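Local coordinates for CCMAN5 (Cellulosimicrobium cellulans, PDB 2XSG), which hydrolyses alpha-mannosidic bonds as a family 92 glycoside hydrolase, and probably helps uncover mannose-6-phosphate on yeast-made glycoproteins, at residues S684-V689 and W735-T740. Residues are numbered along the deposited sequence; the frame is centred on the assembly and turned at random.
Sequences SSQFQV and WVDYAT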
ATOM      1  N   SER A 684      13.980  -7.872  11.342  1.00  4.33           N
ATOM      2  CA  SER A 684      14.995  -8.928  11.441  1.00  5.30           C
ATOM      3  C   SER A 684      15.418  -9.274  10.013  1.00  5.47           C
ATOM      4  O   SER A 684      14.938  -8.655   9.061  1.00  6.34           O
ATOM      5  CB  SER A 684      14.441 -10.168  12.150  1.00  4.18           C
ATOM      6  OG  SER A 684      13.665 -10.949  11.272  1.00  5.94           O
ATOM      7  N   SER A 685      16.300 -10.252   9.860  1.00  5.80           N
ATOM      8  CA  SER A 685      16.727 -10.661   8.530  1.00  6.30           C
ATOM      9  C   SER A 685      16.056 -11.964   8.103  1.00  6.25           C
ATOM     10  O   SER A 685      16.427 -12.551   7.088  1.00  6.52           O
ATOM     11  CB  SER A 685      18.248 -10.785   8.479  1.00  6.56           C
ATOM     12  OG  SER A 685      18.707 -11.719   9.436  1.00  7.73           O
ATOM     13  N   GLN A 686      15.057 -12.402   8.865  1.00  5.87           N
ATOM     14  CA  GLN A 686      14.442 -13.731   8.622  1.00  5.66           C
ATOM     15  C   GLN A 686      13.086 -13.741   7.899  1.00  5.70           C
ATOM     16  O   GLN A 686      12.298 -12.780   7.996  1.00  5.01           O
ATOM     17  CB  GLN A 686      14.351 -14.514   9.929  1.00  5.43           C
ATOM     18  CG  GLN A 686      15.727 -14.985  10.416  1.00  5.20           C
ATOM     19  CD  GLN A 686      15.639 -15.925  11.600  1.00  5.96           C
ATOM     20  OE1 GLN A 686      16.668 -16.312  12.161  1.00  9.00           O
ATOM     21  NE2 GLN A 686      14.427 -16.313  11.979  1.00  2.00           N
ATOM     22  N   PHE A 687      12.832 -14.841   7.182  1.00  5.27           N
ATOM     23  CA  PHE A 687      11.549 -15.083   6.526  1.00  5.37           C
ATOM     24  C   PHE A 687      11.091 -16.474   6.871  1.00  5.44           C
ATOM     25  O   PHE A 687      11.915 -17.383   6.934  1.00  5.40           O
ATOM     26  CB  PHE A 687      11.656 -14.897   5.016  1.00  5.24           C
ATOM     27  CG  PHE A 687      12.034 -13.509   4.632  1.00  5.92           C
ATOM     28  CD1 PHE A 687      11.060 -12.532   4.505  1.00  6.89           C
ATOM     29  CD2 PHE A 687      13.367 -13.159   4.451  1.00  7.80           C
ATOM     30  CE1 PHE A 687      11.398 -11.237   4.190  1.00  3.97           C
ATOM     31  CE2 PHE A 687      13.726 -11.842   4.128  1.00  6.56           C
ATOM     32  CZ  PHE A 687      12.733 -10.889   3.988  1.00  5.43           C
ATOM     33  N   GLN A 688       9.791 -16.620   7.129  1.00  4.55           N
ATOM     34  CA  GLN A 688       9.198 -17.920   7.410  1.00  4.94           C
ATOM     35  C   GLN A 688       8.703 -18.608   6.137  1.00  5.49           C
ATOM     36  O   GLN A 688       8.092 -17.968   5.260  1.00  4.83           O
ATOM     37  CB  GLN A 688       8.048 -17.790   8.423  1.00  4.46           C
ATOM     38  CG  GLN A 688       8.509 -17.404   9.857  1.00  5.50           C
ATOM     39  CD  GLN A 688       9.224 -18.547  10.565  1.00  6.68           C
ATOM     40  OE1 GLN A 688       8.842 -19.721  10.422  1.00  5.26           O
ATOM     41  NE2 GLN A 688      10.270 -18.215  11.331  1.00  4.16           N
ATOM     42  N   VAL A 689       8.940 -19.923   6.073  1.00  5.48           N
ATOM     43  CA  VAL A 689       8.537 -20.752   4.946  1.00  5.79           C
ATOM     44  C   VAL A 689       7.041 -21.029   5.015  1.00  6.54           C
ATOM     45  O   VAL A 689       6.511 -21.373   6.083  1.00  6.78           O
ATOM     46  CB  VAL A 689       9.330 -22.078   4.911  1.00  6.18           C
ATOM     47  CG1 VAL A 689       8.704 -23.067   3.928  1.00  5.15           C
ATOM     48  CG2 VAL A 689      10.788 -21.805   4.532  1.00  5.54           C
ATOM     49  N   TRP A 735      12.472 -21.504   8.225  1.00  9.24           N
ATOM     50  CA  TRP A 735      12.813 -20.098   8.003  1.00  8.91           C
ATOM     51  C   TRP A 735      14.104 -20.028   7.191  1.00  9.05           C
ATOM     52  O   TRP A 735      14.950 -20.931   7.267  1.00  8.97           O
ATOM     53  CB  TRP A 735      13.002 -19.363   9.337  1.00  8.76           C
ATOM     54  CG  TRP A 735      14.116 -19.924  10.200  1.00  8.71           C
ATOM     55  CD1 TRP A 735      14.002 -20.903  11.154  1.00  8.28           C
ATOM     56  CD2 TRP A 735      15.506 -19.544  10.180  1.00  7.73           C
ATOM     57  NE1 TRP A 735      15.229 -21.152  11.728  1.00  8.43           N
ATOM     58  CE2 TRP A 735      16.170 -20.340  11.145  1.00  8.03           C
ATOM     59  CE3 TRP A 735      16.256 -18.616   9.435  1.00  7.25           C
ATOM     60  CZ2 TRP A 735      17.553 -20.226  11.398  1.00  7.18           C
ATOM     61  CZ3 TRP A 735      17.627 -18.499   9.686  1.00  5.52           C
ATOM     62  CH2 TRP A 735      18.261 -19.312  10.653  1.00  6.88           C
ATOM     63  N   VAL A 736      14.257 -18.966   6.408  1.00  8.56           N
ATOM     64  CA  VAL A 736      15.508 -18.726   5.704  1.00  8.70           C
ATOM     65  C   VAL A 736      15.974 -17.286   5.936  1.00  8.52           C
ATOM     66  O   VAL A 736      15.151 -16.378   6.157  1.00  8.21           O
ATOM     67  CB  VAL A 736      15.417 -19.007   4.167  1.00  8.91           C
ATOM     68  CG1 VAL A 736      14.564 -20.238   3.862  1.00  9.47           C
ATOM     69  CG2 VAL A 736      14.850 -17.817   3.451  1.00 10.38           C
ATOM     70  N   ASP A 737      17.288 -17.079   5.871  1.00  8.18           N
ATOM     71  CA  ASP A 737      17.842 -15.742   6.019  1.00  8.20           C
ATOM     72  C   ASP A 737      17.757 -14.962   4.723  1.00  7.72           C
ATOM     73  O   ASP A 737      17.880 -15.537   3.628  1.00  7.50           O
ATOM     74  CB  ASP A 737      19.282 -15.779   6.496  1.00  8.74           C
ATOM     75  CG  ASP A 737      19.674 -14.500   7.214  1.00 10.94           C
ATOM     76  OD1 ASP A 737      20.428 -13.687   6.609  1.00 11.75           O
ATOM     77  OD2 ASP A 737      19.176 -14.300   8.360  1.00 12.38           O
ATOM     78  N   TYR A 738      17.559 -13.651   4.858  1.00  7.01           N
ATOM     79  CA  TYR A 738      17.582 -12.727   3.722  1.00  6.61           C
ATOM     80  C   TYR A 738      18.831 -12.905   2.848  1.00  6.64           C
ATOM     81  O   TYR A 738      18.743 -12.904   1.607  1.00  6.26           O
ATOM     82  CB  TYR A 738      17.493 -11.294   4.230  1.00  6.46           C
ATOM     83  CG  TYR A 738      17.547 -10.230   3.153  1.00  6.01           C
ATOM     84  CD1 TYR A 738      16.428  -9.943   2.377  1.00  5.27           C
ATOM     85  CD2 TYR A 738      18.722  -9.492   2.929  1.00  3.34           C
ATOM     86  CE1 TYR A 738      16.479  -8.955   1.393  1.00  6.63           C
ATOM     87  CE2 TYR A 738      18.788  -8.508   1.947  1.00  4.67           C
ATOM     88  CZ  TYR A 738      17.661  -8.236   1.188  1.00  5.00           C
ATOM     89  OH  TYR A 738      17.706  -7.272   0.218  1.00  2.84           O
ATOM     90  N   ALA A 739      19.987 -13.082   3.492  1.00  6.23           N
ATOM     91  CA  ALA A 739      21.246 -13.247   2.763  1.00  6.41           C
ATOM     92  C   ALA A 739      21.186 -14.445   1.805  1.00  6.17           C
ATOM     93  O   ALA A 739      21.719 -14.403   0.687  1.00  6.54           O
ATOM     94  CB  ALA A 739      22.470 -13.359   3.755  1.00  6.42           C
ATOM     95  N   THR A 740      20.521 -15.505   2.239  1.00  6.61           N
ATOM     96  CA  THR A 740      20.430 -16.729   1.450  1.00  7.06           C
ATOM     97  C   THR A 740      19.635 -16.465   0.180  1.00  7.02           C
ATOM     98  O   THR A 740      20.030 -16.876  -0.914  1.00  7.20           O
ATOM     99  CB  THR A 740      19.814 -17.868   2.271  1.00  6.68           C
ATOM    100  OG1 THR A 740      20.635 -18.093   3.416  1.00  7.14           O
ATOM    101  CG2 THR A 740      19.730 -19.149   1.464  1.00  7.53           C
TER
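Phe687 and Val736 form the hydrogen-bonded pair between antiparallel strands 686-689 and 735-737, flanked by the non-hydrogen-bonded pairs Gln686–Asp737 and Gln688–Trp735; Phe687 N reaches Val736 O at 3.0 Å and Val736 N returns to Phe687 O at 2.9 Å. Beyond the strand end, Tyr738 N adds a 2.7 Å bond to Ser685 O, which illustrates how strand pairing can run on into the first residue of a helix.

The polar side chains meet at that helix start. Asp737, the N-cap residue, divides its carboxylate: OD2 receives Ser685 OG at 2.8 Å on its syn side, while OD1 takes Ala739 N from above the carboxylate plane. With an alanine here, the Ser685 hydroxyl and the Ala739 amide would probably lose these acceptors, and the helix start its cap.

On the face with Gln686 and Trp735, the Gln686 amide, at the end of a chain extended beyond CG (chi2 -172°), stacks on the indole with the planes 10° apart. On the face with Phe687 and Val736, Phe687 CE2 meets the edge of the Tyr738 ring, 3.7 Å from Tyr738 CD1, and Val689 CG2 touches Val736 CG1.

Within the family 92 catalytic domain, strand 686-689 is central in a three-stranded antiparallel sheet between 677-678 and 735-737, with Leu677 against Phe687 and Val736. Tyr365 packs edge-to-face with Phe687, and Tyr738 OH bonds to Ala364 O, near the C-terminal end of helix 353-366.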